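Local coordinates for mitochondrial antiviral signaling protein (MAVS) (Equus caballus, PDB 4O9L) that probably relays antiviral innate immune signals at mitochondria by assembling into prion-like filaments through its caspase recruitment domain, at residues 6-11 against 69-74; 24-29 against 52-57; 28-33 against 73-78; 35-40 against 63-68; 43-48 against 59-64. The protein carries 1 engineered substitution. All blocks are in the same frame, centred on the assembly; numbering follows the deposited sequence.

Contact 1: residues 6-11 against 69-74; sequences VAEDKT and NGWVHS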
# COMPACT_ATOMS: atom_id res chain seq x y z
N VAL A 6 -12.27 -4.69 -10.88
CA VAL A 6 -13.23 -4.72 -9.79
C VAL A 6 -12.54 -5.16 -8.48
O VAL A 6 -12.76 -4.56 -7.43
CB VAL A 6 -14.43 -5.63 -10.13
CG1 VAL A 6 -15.30 -5.86 -8.90
CG2 VAL A 6 -15.26 -4.99 -11.26
N ALA A 7 -11.66 -6.15 -8.58
CA ALA A 7 -10.95 -6.68 -7.41
C ALA A 7 -10.02 -5.64 -6.79
O ALA A 7 -9.94 -5.51 -5.56
CB ALA A 7 -10.19 -7.95 -7.76
N GLU A 8 -9.31 -4.91 -7.64
CA GLU A 8 -8.44 -3.82 -7.15
C GLU A 8 -9.23 -2.75 -6.40
O GLU A 8 -8.85 -2.34 -5.31
CB GLU A 8 -7.64 -3.20 -8.30
CG GLU A 8 -6.38 -4.00 -8.66
CD GLU A 8 -5.69 -3.49 -9.91
OE1 GLU A 8 -6.37 -2.92 -10.79
OE2 GLU A 8 -4.46 -3.65 -10.00
N ASP A 9 -10.33 -2.31 -6.99
CA ASP A 9 -11.17 -1.29 -6.38
C ASP A 9 -11.73 -1.76 -5.04
O ASP A 9 -11.71 -1.01 -4.05
CB ASP A 9 -12.32 -0.95 -7.32
CG ASP A 9 -13.35 -0.03 -6.67
OD1 ASP A 9 -13.01 1.13 -6.38
OD2 ASP A 9 -14.49 -0.48 -6.46
N LYS A 10 -12.22 -2.99 -5.02
CA LYS A 10 -12.75 -3.60 -3.80
C LYS A 10 -11.69 -3.63 -2.71
O LYS A 10 -11.98 -3.35 -1.53
CB LYS A 10 -13.22 -5.03 -4.09
CG LYS A 10 -13.59 -5.83 -2.86
CD LYS A 10 -14.06 -7.23 -3.23
CE LYS A 10 -15.28 -7.18 -4.16
NZ LYS A 10 -15.42 -8.46 -4.93
N THR A 11 -10.47 -3.95 -3.10
CA THR A 11 -9.35 -3.98 -2.17
C THR A 11 -9.02 -2.57 -1.66
O THR A 11 -8.87 -2.37 -0.45
CB THR A 11 -8.10 -4.61 -2.81
OG1 THR A 11 -8.43 -5.92 -3.29
CG2 THR A 11 -6.95 -4.74 -1.78
N ASN A 69 0.30 -0.23 -11.82
CA ASN A 69 0.09 -1.63 -12.18
C ASN A 69 0.34 -2.61 -11.03
O ASN A 69 1.39 -2.55 -10.37
CB ASN A 69 1.01 -2.00 -13.35
CG ASN A 69 1.10 -3.52 -13.58
OD1 ASN A 69 1.90 -4.23 -12.94
ND2 ASN A 69 0.28 -4.02 -14.51
N GLY A 70 -0.63 -3.49 -10.78
CA GLY A 70 -0.44 -4.63 -9.89
C GLY A 70 -0.11 -4.30 -8.44
O GLY A 70 0.53 -5.10 -7.75
N TRP A 71 -0.56 -3.13 -7.99
CA TRP A 71 -0.24 -2.66 -6.64
C TRP A 71 -0.73 -3.59 -5.54
O TRP A 71 -0.10 -3.67 -4.49
CB TRP A 71 -0.83 -1.26 -6.41
CG TRP A 71 -2.33 -1.22 -6.36
CD1 TRP A 71 -3.18 -1.02 -7.41
CD2 TRP A 71 -3.16 -1.32 -5.18
NE1 TRP A 71 -4.49 -1.02 -6.97
CE2 TRP A 71 -4.50 -1.20 -5.61
CE3 TRP A 71 -2.90 -1.53 -3.82
CZ2 TRP A 71 -5.58 -1.26 -4.72
CZ3 TRP A 71 -3.96 -1.59 -2.94
CH2 TRP A 71 -5.29 -1.46 -3.39
N VAL A 72 -1.84 -4.30 -5.77
CA VAL A 72 -2.35 -5.18 -4.73
C VAL A 72 -1.33 -6.28 -4.39
O VAL A 72 -1.02 -6.52 -3.23
CB VAL A 72 -3.71 -5.80 -5.10
CG1 VAL A 72 -4.12 -6.85 -4.07
CG2 VAL A 72 -4.78 -4.70 -5.19
N HIS A 73 -0.78 -6.91 -5.41
CA HIS A 73 0.17 -8.00 -5.20
C HIS A 73 1.54 -7.49 -4.75
O HIS A 73 2.24 -8.14 -3.96
CB HIS A 73 0.23 -8.87 -6.46
CG HIS A 73 -1.13 -9.26 -6.92
ND1 HIS A 73 -1.90 -10.20 -6.26
CD2 HIS A 73 -1.93 -8.78 -7.92
CE1 HIS A 73 -3.08 -10.31 -6.84
NE2 HIS A 73 -3.12 -9.45 -7.86
N SER A 74 1.90 -6.30 -5.23
CA SER A 74 3.08 -5.62 -4.71
C SER A 74 2.93 -5.40 -3.20
O SER A 74 3.82 -5.75 -2.42
CB SER A 74 3.28 -4.28 -5.43
OG SER A 74 4.53 -3.70 -5.08
O HOH W 1 -3.03 -4.98 -8.28
O HOH W 2 -2.60 -3.64 -12.77
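Glu8 and Val72 bring the two backbones closest, their CA atoms 6.7 Å apart where the first turn of helix 71-81 passes helix 6-17. The CG2 methyl of Val72 is central to the packing. Val72 CG2 lies 3.9 Å from Glu8 CG and meets Thr11 CG2 tip to tip. The same methyl sits over the centre of one face of its neighbour, the Trp71 ring. Thr11 CG2 also comes to 4.0 Å from Trp71 CH2. Glu8 and Trp71 run past each other in opposite senses, with carboxylate and ring planes 20° apart. The carbonyl Glu8 O meets the indole edge at Trp71 CZ2, 3.5 Å away and near the ring plane. This is helix-to-helix packing in the all-helical CARD, a member of the death-fold superfamily. Tyr95 of helix 85-96 touches Thr11 and Val72. Polar links go through water. Glu8 OE2 accepts from a water at 2.6 Å, and that water accepts from Val72 N at 2.9 Å. A second water binds Gly70 N, at the N-cap position, and reaches Glu8 OE2 only weakly. The other oxygen, Glu8 OE1, bonds to Thr5 N. Thr11 OG1 bonds back to Ala7 O at 2.8 Å, consistent with the rotation that presents Thr11 CG2.

Contact 2: residues 24-29 against 52-57; sequences RIHVLR and WGNQDT. Engineered in segment 24-29: Arg29 (natural residue Glu).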
# COMPACT_ATOMS: atom_id res chain seq x y z
N ARG A 24 0.05 0.22 11.60
CA ARG A 24 1.37 -0.20 12.06
C ARG A 24 2.36 -0.47 10.92
O ARG A 24 3.50 -0.86 11.16
CB ARG A 24 1.28 -1.39 13.02
CG ARG A 24 1.00 -0.97 14.46
CD ARG A 24 0.48 -2.13 15.31
NE ARG A 24 -0.77 -2.67 14.78
CZ ARG A 24 -1.97 -2.15 15.01
NH1 ARG A 24 -3.06 -2.71 14.48
NH2 ARG A 24 -2.10 -1.08 15.78
N ILE A 25 1.94 -0.23 9.68
CA ILE A 25 2.88 -0.20 8.57
C ILE A 25 3.83 0.96 8.88
O ILE A 25 3.38 2.03 9.32
CB ILE A 25 2.15 0.06 7.23
CG1 ILE A 25 1.22 -1.11 6.91
CG2 ILE A 25 3.15 0.30 6.08
CD1 ILE A 25 0.39 -0.91 5.65
N HIS A 26 5.13 0.75 8.70
CA HIS A 26 6.08 1.85 8.77
C HIS A 26 6.42 2.22 7.33
O HIS A 26 7.03 1.42 6.62
CB HIS A 26 7.34 1.44 9.52
CG HIS A 26 8.35 2.54 9.66
ND1 HIS A 26 9.69 2.31 9.88
CD2 HIS A 26 8.21 3.89 9.61
CE1 HIS A 26 10.33 3.46 9.96
NE2 HIS A 26 9.45 4.44 9.79
N VAL A 27 6.04 3.41 6.91
CA VAL A 27 6.17 3.80 5.50
C VAL A 27 7.59 3.63 4.96
O VAL A 27 7.80 3.04 3.89
CB VAL A 27 5.68 5.24 5.26
CG1 VAL A 27 6.10 5.75 3.86
CG2 VAL A 27 4.17 5.31 5.41
N LEU A 28 8.57 4.10 5.72
CA LEU A 28 9.95 4.09 5.23
C LEU A 28 10.44 2.67 5.01
O LEU A 28 11.16 2.40 4.05
CB LEU A 28 10.87 4.85 6.18
CG LEU A 28 10.79 6.38 6.14
CD1 LEU A 28 12.03 6.96 6.85
CD2 LEU A 28 10.69 6.90 4.70
N ARG A 29 10.04 1.76 5.89
CA ARG A 29 10.44 0.37 5.77
C ARG A 29 9.77 -0.34 4.60
O ARG A 29 10.40 -1.17 3.94
CB ARG A 29 10.13 -0.39 7.07
CG ARG A 29 10.51 -1.85 7.00
CD ARG A 29 10.26 -2.57 8.32
NE ARG A 29 10.73 -3.94 8.23
CZ ARG A 29 10.45 -4.88 9.13
NH1 ARG A 29 10.93 -6.11 8.96
NH2 ARG A 29 9.69 -4.59 10.18
N TRP A 52 5.47 15.09 6.61
CA TRP A 52 4.14 14.85 7.17
C TRP A 52 4.05 13.68 8.15
O TRP A 52 3.08 13.56 8.90
CB TRP A 52 3.08 14.68 6.06
CG TRP A 52 2.70 15.99 5.40
CD1 TRP A 52 1.80 16.90 5.84
CD2 TRP A 52 3.24 16.51 4.17
NE1 TRP A 52 1.72 17.96 4.97
CE2 TRP A 52 2.59 17.75 3.93
CE3 TRP A 52 4.18 16.05 3.25
CZ2 TRP A 52 2.88 18.53 2.81
CZ3 TRP A 52 4.46 16.82 2.13
CH2 TRP A 52 3.80 18.05 1.92
N GLY A 53 5.06 12.82 8.16
CA GLY A 53 5.05 11.73 9.12
C GLY A 53 4.31 10.51 8.61
O GLY A 53 3.73 10.53 7.52
N ASN A 54 4.31 9.45 9.41
CA ASN A 54 3.82 8.15 8.95
C ASN A 54 2.34 8.13 8.58
O ASN A 54 1.96 7.65 7.51
CB ASN A 54 4.11 7.08 10.01
CG ASN A 54 4.07 5.68 9.43
OD1 ASN A 54 4.99 5.28 8.69
ND2 ASN A 54 3.01 4.92 9.75
N GLN A 55 1.51 8.65 9.47
CA GLN A 55 0.07 8.52 9.34
C GLN A 55 -0.47 9.19 8.07
O GLN A 55 -1.19 8.56 7.29
CB GLN A 55 -0.62 9.05 10.60
CG GLN A 55 -2.13 9.09 10.56
CD GLN A 55 -2.72 9.73 11.80
OE1 GLN A 55 -2.76 10.96 11.92
NE2 GLN A 55 -3.18 8.90 12.73
N ASP A 56 -0.11 10.45 7.83
CA ASP A 56 -0.57 11.13 6.62
C ASP A 56 0.07 10.57 5.35
O ASP A 56 -0.58 10.49 4.30
CB ASP A 56 -0.34 12.65 6.71
CG ASP A 56 -1.32 13.32 7.66
OD1 ASP A 56 -2.47 12.86 7.77
OD2 ASP A 56 -0.94 14.33 8.29
N THR A 57 1.34 10.16 5.44
CA THR A 57 2.05 9.60 4.29
C THR A 57 1.50 8.22 3.91
O THR A 57 1.50 7.83 2.74
CB THR A 57 3.57 9.53 4.56
OG1 THR A 57 4.01 10.83 4.98
CG2 THR A 57 4.34 9.14 3.30
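Asn54 uses both ends of its amide to grip the backbone of residues 25-27. Asn54 OD1 accepts from Val27 N at 2.8 Å, in the carbonyl plane and with a nearly straight N-H...O angle of 177°. Asn54 ND2 donates a hydrogen bond to Ile25 O at 2.9 Å; this bond is more bent, at 154°. The two bonds span His26 and fix the rotation of the amide. Asn54 OD1 also lies at the edge of the His26 ring, 3.6 Å from His26 CD2. Val27 CG2 packs 3.4 Å from Asn54 OD1. One turn further on, Thr57 CG2 crosses Val27 CG1 at about a right angle, 3.9 Å away. In this CARD helical bundle, the clamp joins the start of helix 27-30, with His26 at its N-cap, to helix 39-66 at its kink. Asn54 CG stands anti to the backbone N (chi1 -161°), which carries the amide across to the facing chain. Behind it, Gly53 O accepts from both Thr57 N and Thr57 OG1, the hydroxyl at 2.6 Å. With OG1 held there, the Thr57 methyl faces Val27. Farther out, Tyr49 touches Val27 and Asn54, and its OH pairs with His26 NE2.

Contact 3: residues 28-33 against 73-78; sequences LRILPY and HSLIGA. Engineered in segment 28-33: Arg29 (natural residue Glu).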
# COMPACT_ATOMS: atom_id res chain seq x y z
N LEU A 28 8.57 4.10 5.72
CA LEU A 28 9.95 4.09 5.23
C LEU A 28 10.44 2.67 5.01
O LEU A 28 11.16 2.40 4.05
CB LEU A 28 10.87 4.85 6.18
CG LEU A 28 10.79 6.38 6.14
CD1 LEU A 28 12.03 6.96 6.85
CD2 LEU A 28 10.69 6.90 4.70
N ARG A 29 10.04 1.76 5.89
CA ARG A 29 10.44 0.37 5.77
C ARG A 29 9.77 -0.34 4.60
O ARG A 29 10.40 -1.17 3.94
CB ARG A 29 10.13 -0.39 7.07
CG ARG A 29 10.51 -1.85 7.00
CD ARG A 29 10.26 -2.57 8.32
NE ARG A 29 10.73 -3.94 8.23
CZ ARG A 29 10.45 -4.88 9.13
NH1 ARG A 29 10.93 -6.11 8.96
NH2 ARG A 29 9.69 -4.59 10.18
N ILE A 30 8.51 -0.02 4.32
CA ILE A 30 7.78 -0.75 3.28
C ILE A 30 8.11 -0.28 1.86
O ILE A 30 8.10 -1.10 0.93
CB ILE A 30 6.25 -0.78 3.52
CG1 ILE A 30 5.61 -1.94 2.72
CG2 ILE A 30 5.62 0.57 3.16
CD1 ILE A 30 4.14 -2.26 3.08
N LEU A 31 8.41 1.01 1.69
CA LEU A 31 8.64 1.62 0.37
C LEU A 31 9.56 0.83 -0.60
O LEU A 31 9.17 0.60 -1.75
CB LEU A 31 9.13 3.07 0.49
CG LEU A 31 8.12 4.16 0.85
CD1 LEU A 31 8.81 5.51 1.00
CD2 LEU A 31 7.02 4.26 -0.21
N PRO A 32 10.77 0.42 -0.15
CA PRO A 32 11.66 -0.23 -1.11
C PRO A 32 11.14 -1.59 -1.60
O PRO A 32 11.63 -2.09 -2.62
CB PRO A 32 12.96 -0.44 -0.31
CG PRO A 32 12.83 0.42 0.91
CD PRO A 32 11.37 0.48 1.19
N TYR A 33 10.18 -2.18 -0.89
CA TYR A 33 9.63 -3.47 -1.30
C TYR A 33 8.53 -3.37 -2.35
O TYR A 33 8.21 -4.35 -3.02
CB TYR A 33 9.11 -4.25 -0.08
CG TYR A 33 10.20 -4.70 0.86
CD1 TYR A 33 11.03 -5.78 0.54
CD2 TYR A 33 10.40 -4.05 2.07
CE1 TYR A 33 12.03 -6.19 1.41
CE2 TYR A 33 11.40 -4.46 2.95
CZ TYR A 33 12.21 -5.53 2.61
OH TYR A 33 13.20 -5.93 3.47
N HIS A 73 -0.78 -6.91 -5.41
CA HIS A 73 0.17 -8.00 -5.20
C HIS A 73 1.54 -7.49 -4.75
O HIS A 73 2.24 -8.14 -3.96
CB HIS A 73 0.23 -8.87 -6.46
CG HIS A 73 -1.13 -9.26 -6.92
ND1 HIS A 73 -1.90 -10.20 -6.26
CD2 HIS A 73 -1.93 -8.78 -7.92
CE1 HIS A 73 -3.08 -10.31 -6.84
NE2 HIS A 73 -3.12 -9.45 -7.86
N SER A 74 1.90 -6.30 -5.23
CA SER A 74 3.08 -5.62 -4.71
C SER A 74 2.93 -5.40 -3.20
O SER A 74 3.82 -5.75 -2.42
CB SER A 74 3.28 -4.28 -5.43
OG SER A 74 4.53 -3.70 -5.08
N LEU A 75 1.79 -4.85 -2.79
CA LEU A 75 1.53 -4.60 -1.36
C LEU A 75 1.54 -5.86 -0.52
O LEU A 75 2.12 -5.89 0.56
CB LEU A 75 0.20 -3.87 -1.18
CG LEU A 75 -0.29 -3.60 0.24
CD1 LEU A 75 0.70 -2.71 0.99
CD2 LEU A 75 -1.68 -2.94 0.15
N ILE A 76 0.88 -6.91 -1.01
CA ILE A 76 0.84 -8.18 -0.30
C ILE A 76 2.26 -8.69 -0.07
O ILE A 76 2.62 -9.04 1.06
CB ILE A 76 0.01 -9.24 -1.06
CG1 ILE A 76 -1.48 -8.89 -0.96
CG2 ILE A 76 0.27 -10.66 -0.53
CD1 ILE A 76 -2.34 -9.57 -1.98
N GLY A 77 3.07 -8.71 -1.13
CA GLY A 77 4.46 -9.14 -1.00
C GLY A 77 5.25 -8.29 -0.01
O GLY A 77 6.04 -8.80 0.80
N ALA A 78 5.03 -6.98 -0.07
CA ALA A 78 5.76 -6.05 0.77
C ALA A 78 5.34 -6.18 2.24
O ALA A 78 6.18 -6.06 3.15
CB ALA A 78 5.57 -4.62 0.28
O HOH W 3 6.21 -7.15 -2.91
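The methyl of Ala78 is the bump at the middle of this contact. It fits into a shallow hollow between Ile30 and Tyr33. Ile30 CG1 and Tyr33 CB each lie 3.6 Å from Ala78 CB, a snug fit on both. The small side chain lets the backbones come close: Tyr33 CA and Ala78 CA are 5.1 Å apart. Ile30 extends beside it toward helix 71-81, with CG1 anti to the backbone N (chi1 -160°) and CD1 anti beyond it. This brings Ile30 CD1 to 4.1 Å from Leu75 CD1, one turn before Ala78. The two branched chains pass at a slant. Of the Tyr33 side chain, only CB makes close contact. It faces the helix, while the ring leads away from Ala78. A water lies beside the apolar patch, near the Tyr33 carbonyl. It donates to Ser74 O at 2.8 Å and, weakly, to Tyr33 O at 3.4 Å. The contact joins helix 27-30 and the 3-10 turn 31-33 to helix 71-81 in the CARD bundle. Ile30 also touches Leu61 of helix 39-66 and Leu79 of helix 71-81, and Leu34 packs on Ala78. On the far side of helix 71-81, Ile76 rests against Ala88, Val91 and Ala92 of helix 85-96.

Contact 4: residues 35-40 against 63-68; sequences SCLTTS and TSLRRR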
# COMPACT_ATOMS: atom_id res chain seq x y z
N SER A 35 7.59 -2.84 -5.51
CA SER A 35 8.22 -2.78 -6.83
C SER A 35 7.35 -2.09 -7.89
O SER A 35 7.83 -1.81 -8.99
CB SER A 35 8.64 -4.19 -7.29
OG SER A 35 7.51 -5.06 -7.41
N CYS A 36 6.08 -1.84 -7.57
CA CYS A 36 5.19 -1.20 -8.53
C CYS A 36 5.37 0.30 -8.54
O CYS A 36 4.96 0.96 -9.48
CB CYS A 36 3.72 -1.53 -8.25
SG CYS A 36 3.10 -0.89 -6.69
N LEU A 37 6.00 0.85 -7.49
CA LEU A 37 6.30 2.28 -7.44
C LEU A 37 7.47 2.62 -8.36
O LEU A 37 8.40 1.83 -8.53
CB LEU A 37 6.61 2.71 -6.00
CG LEU A 37 5.47 2.49 -5.01
CD1 LEU A 37 5.85 2.94 -3.60
CD2 LEU A 37 4.23 3.26 -5.49
N THR A 38 7.43 3.80 -8.98
CA THR A 38 8.55 4.28 -9.78
C THR A 38 9.60 4.90 -8.86
O THR A 38 9.30 5.20 -7.69
CB THR A 38 8.11 5.30 -10.83
OG1 THR A 38 7.49 6.41 -10.18
CG2 THR A 38 7.10 4.66 -11.79
N THR A 39 10.81 5.09 -9.37
CA THR A 39 11.86 5.73 -8.58
C THR A 39 11.42 7.13 -8.17
O THR A 39 11.69 7.58 -7.06
CB THR A 39 13.19 5.83 -9.35
OG1 THR A 39 12.93 6.22 -10.70
CG2 THR A 39 13.90 4.48 -9.34
N SER A 40 10.72 7.80 -9.08
CA SER A 40 10.12 9.10 -8.80
C SER A 40 9.08 9.04 -7.68
O SER A 40 9.05 9.92 -6.80
CB SER A 40 9.49 9.68 -10.06
OG SER A 40 8.71 10.83 -9.76
N THR A 63 -3.13 5.87 -2.07
CA THR A 63 -3.61 6.50 -3.31
C THR A 63 -2.51 6.50 -4.38
O THR A 63 -2.80 6.41 -5.58
CB THR A 63 -4.25 7.90 -3.08
OG1 THR A 63 -3.28 8.81 -2.58
CG2 THR A 63 -5.37 7.81 -2.08
N SER A 64 -1.25 6.56 -3.95
CA SER A 64 -0.15 6.44 -4.90
C SER A 64 -0.07 5.03 -5.49
O SER A 64 0.15 4.85 -6.69
CB SER A 64 1.19 6.81 -4.25
OG SER A 64 1.22 8.19 -3.95
N LEU A 65 -0.24 4.02 -4.63
CA LEU A 65 -0.21 2.63 -5.07
C LEU A 65 -1.30 2.37 -6.11
O LEU A 65 -1.07 1.76 -7.15
CB LEU A 65 -0.36 1.68 -3.87
CG LEU A 65 0.89 1.46 -3.00
CD1 LEU A 65 0.51 0.72 -1.72
CD2 LEU A 65 1.96 0.69 -3.76
N ARG A 66 -2.48 2.90 -5.83
CA ARG A 66 -3.67 2.67 -6.65
C ARG A 66 -3.51 3.11 -8.12
O ARG A 66 -4.17 2.57 -9.02
CB ARG A 66 -4.87 3.37 -5.99
CG ARG A 66 -6.19 3.17 -6.68
CD ARG A 66 -7.22 4.15 -6.17
NE ARG A 66 -8.58 3.65 -6.39
CZ ARG A 66 -9.68 4.29 -6.03
NH1 ARG A 66 -10.87 3.75 -6.27
NH2 ARG A 66 -9.59 5.47 -5.42
N ARG A 67 -2.62 4.07 -8.36
CA ARG A 67 -2.31 4.53 -9.72
C ARG A 67 -1.37 3.59 -10.49
O ARG A 67 -1.14 3.77 -11.69
CB ARG A 67 -1.66 5.92 -9.67
CG ARG A 67 -2.57 7.05 -9.19
CD ARG A 67 -1.89 8.44 -9.34
NE ARG A 67 -1.24 8.87 -8.10
CZ ARG A 67 -1.87 9.49 -7.11
NH1 ARG A 67 -1.21 9.85 -6.01
NH2 ARG A 67 -3.17 9.76 -7.22
N ARG A 68 -0.81 2.59 -9.81
CA ARG A 68 0.22 1.76 -10.45
C ARG A 68 -0.23 0.33 -10.74
O ARG A 68 -1.02 -0.26 -9.99
CB ARG A 68 1.50 1.73 -9.60
CG ARG A 68 2.13 3.12 -9.35
CD ARG A 68 2.67 3.73 -10.63
NE ARG A 68 3.28 5.04 -10.38
CZ ARG A 68 2.84 6.19 -10.89
NH1 ARG A 68 3.46 7.34 -10.60
NH2 ARG A 68 1.79 6.20 -11.71
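Leu65 turns one methyl, CD2, toward the chain at Cys36 and Leu37. Cys36 SG lies 3.5 Å from Leu65 CD2, and Leu37 CD2 lies 3.8 Å from the same Leu65 CD2. The Leu37 and Leu65 side chains pass at a slant. Cys36 carries SG between its backbone N and carbonyl carbon (chi1 65°), and this rotation points the sulfur at Leu65. Arg68 packs on the Cys36 carbonyl. Its CB, CG and CD run along that group, with Arg68 CB 3.5 Å from Cys36 O. In the CARD bundle, the chain leading into helix 39-66 here packs against the last part of that helix and the residues after it, with Trp71 of helix 71-81 touching Cys36 and Leu65. The Arg68 chain bends at chi2 (-67°), then crosses Thr38 at about a right angle, leaving Arg68 NE 4.1 Å from Thr38 CG2. The charged end is held by a salt bridge from Arg68 NE to Asp41 OD2. The same carboxylate oxygen accepts from Thr38 N, at the N-cap of helix 39-66.

Contact 5: residues 43-48 against 59-64; sequences DRLRAT and LELFTS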
# COMPACT_ATOMS: atom_id res chain seq x y z
N ASP A 43 11.00 8.57 -4.42
CA ASP A 43 11.62 9.84 -4.03
C ASP A 43 10.62 10.76 -3.37
O ASP A 43 10.87 11.30 -2.30
CB ASP A 43 12.24 10.54 -5.25
CG ASP A 43 13.50 9.86 -5.75
OD1 ASP A 43 14.08 9.04 -4.99
OD2 ASP A 43 13.92 10.15 -6.89
N ARG A 44 9.47 10.92 -4.01
CA ARG A 44 8.41 11.79 -3.51
C ARG A 44 7.83 11.31 -2.18
O ARG A 44 7.57 12.11 -1.27
CB ARG A 44 7.30 11.92 -4.56
CG ARG A 44 6.12 12.71 -4.08
CD ARG A 44 5.07 12.89 -5.17
NE ARG A 44 4.51 11.62 -5.62
CZ ARG A 44 3.53 10.96 -5.01
NH1 ARG A 44 2.99 11.43 -3.89
NH2 ARG A 44 3.08 9.81 -5.52
N LEU A 45 7.62 10.01 -2.06
CA LEU A 45 7.05 9.46 -0.83
C LEU A 45 8.02 9.53 0.37
O LEU A 45 7.59 9.77 1.50
CB LEU A 45 6.50 8.05 -1.05
CG LEU A 45 5.23 8.00 -1.91
CD1 LEU A 45 4.95 6.56 -2.39
CD2 LEU A 45 4.02 8.53 -1.14
N ARG A 46 9.32 9.33 0.14
CA ARG A 46 10.30 9.53 1.22
C ARG A 46 10.32 10.98 1.70
O ARG A 46 10.39 11.24 2.91
CB ARG A 46 11.70 9.07 0.82
CG ARG A 46 11.87 7.55 0.78
CD ARG A 46 13.34 7.14 0.64
NE ARG A 46 14.06 7.93 -0.35
CZ ARG A 46 14.19 7.61 -1.63
NH1 ARG A 46 14.87 8.40 -2.45
NH2 ARG A 46 13.65 6.49 -2.10
N ALA A 47 10.23 11.92 0.76
CA ALA A 47 10.20 13.34 1.10
C ALA A 47 8.88 13.72 1.77
O ALA A 47 8.85 14.55 2.68
CB ALA A 47 10.45 14.19 -0.12
N THR A 48 7.78 13.09 1.34
CA THR A 48 6.48 13.29 1.99
C THR A 48 6.52 12.80 3.45
O THR A 48 6.04 13.48 4.37
CB THR A 48 5.36 12.54 1.25
OG1 THR A 48 5.33 12.97 -0.12
CG2 THR A 48 4.01 12.80 1.89
N LEU A 59 -1.65 7.46 4.07
CA LEU A 59 -2.82 7.77 3.25
C LEU A 59 -2.37 8.02 1.81
O LEU A 59 -2.94 7.49 0.84
CB LEU A 59 -3.57 8.98 3.80
CG LEU A 59 -4.33 8.76 5.11
CD1 LEU A 59 -4.81 10.08 5.69
CD2 LEU A 59 -5.51 7.82 4.91
N GLU A 60 -1.32 8.83 1.67
CA GLU A 60 -0.80 9.17 0.35
C GLU A 60 -0.22 7.94 -0.34
O GLU A 60 -0.32 7.79 -1.57
CB GLU A 60 0.22 10.30 0.47
CG GLU A 60 0.90 10.70 -0.83
CD GLU A 60 -0.07 11.11 -1.92
OE1 GLU A 60 -1.20 11.58 -1.61
OE2 GLU A 60 0.29 10.96 -3.11
N LEU A 61 0.37 7.04 0.44
CA LEU A 61 0.94 5.81 -0.11
C LEU A 61 -0.13 4.96 -0.82
O LEU A 61 0.10 4.46 -1.93
CB LEU A 61 1.62 4.99 1.00
CG LEU A 61 2.19 3.63 0.57
CD1 LEU A 61 3.21 3.81 -0.56
CD2 LEU A 61 2.84 2.89 1.74
N PHE A 62 -1.29 4.81 -0.19
CA PHE A 62 -2.34 3.96 -0.78
C PHE A 62 -2.90 4.56 -2.06
O PHE A 62 -3.09 3.85 -3.05
CB PHE A 62 -3.43 3.65 0.25
CG PHE A 62 -2.99 2.69 1.34
CD1 PHE A 62 -2.38 1.48 1.02
CD2 PHE A 62 -3.17 3.01 2.69
CE1 PHE A 62 -1.97 0.59 2.02
CE2 PHE A 62 -2.76 2.13 3.70
CZ PHE A 62 -2.16 0.92 3.36
N THR A 63 -3.13 5.87 -2.07
CA THR A 63 -3.61 6.50 -3.31
C THR A 63 -2.51 6.50 -4.38
O THR A 63 -2.80 6.41 -5.58
CB THR A 63 -4.25 7.90 -3.08
OG1 THR A 63 -3.28 8.81 -2.58
CG2 THR A 63 -5.37 7.81 -2.08
N SER A 64 -1.25 6.56 -3.95
CA SER A 64 -0.15 6.44 -4.90
C SER A 64 -0.07 5.03 -5.49
O SER A 64 0.15 4.85 -6.69
CB SER A 64 1.19 6.81 -4.25
OG SER A 64 1.22 8.19 -3.95
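Arg44 reaches toward Glu60 and Ser64 with its chain extended through chi2 and then bent at chi3 (62°), which swings the guanidinium across to the facing helix segment. Glu60 comes to meet it with CG anti to the backbone N and a bend at chi2 (57°). The salt bridge runs from Arg44 NH1 to Glu60 OE2 at 2.8 Å. The guanidinium and carboxylate planes stand 78° apart, and OE2 is met on its anti side, out of the carboxylate plane. The second bond is straighter: Arg44 NH2 donates a hydrogen bond to Ser64 OG at 2.9 Å, in the guanidinium plane. Ser64 OG in turn donates to Glu60 O at 2.9 Å, so the hydroxyl is held between a donor and an acceptor. In this CARD bundle the 39-66 helical run folds back on itself: segments 43-48 and 59-64 run nearly antiparallel, their axes 10.8 Å apart at closest approach. Beneath the polar bridge lies Leu45. Leu45 CD1 touches Leu61 CD1 at 3.7 Å, and the two side chains cross at about a right angle. Leu45 CD2 packs 3.8 Å from Glu60 CG and thus lines the aliphatic part of the acid. Leu31 and Leu37 come against Leu45 from the loops, and Ile30 of helix 27-30 touches Leu61. Arg67 forms a second, long and weak ion pair with Glu60 OE2.

The five contacts tie one CARD bundle together from several sides. Contacts 1 and 2 lie on opposite sides of its centre, about 20 Å apart between centres. Contact 3 lies about 13 Å from contact 1 and 12 Å from contact 2, centre to centre, and shares a helix with each. Contacts 4 and 5 have centres about 9 Å apart and share Thr63 and Ser64. Leu31 of the 28-33 segment links the apolar parts of contacts 4 and 5: it packs on Leu37, Leu45 and Leu61. Contact 2 meets contact 5 where Ile25 CD1 lies 3.9 Å from Phe62 CZ. Contact 1 joins contact 4 through Trp71 CB, 3.1 Å from Leu65 O.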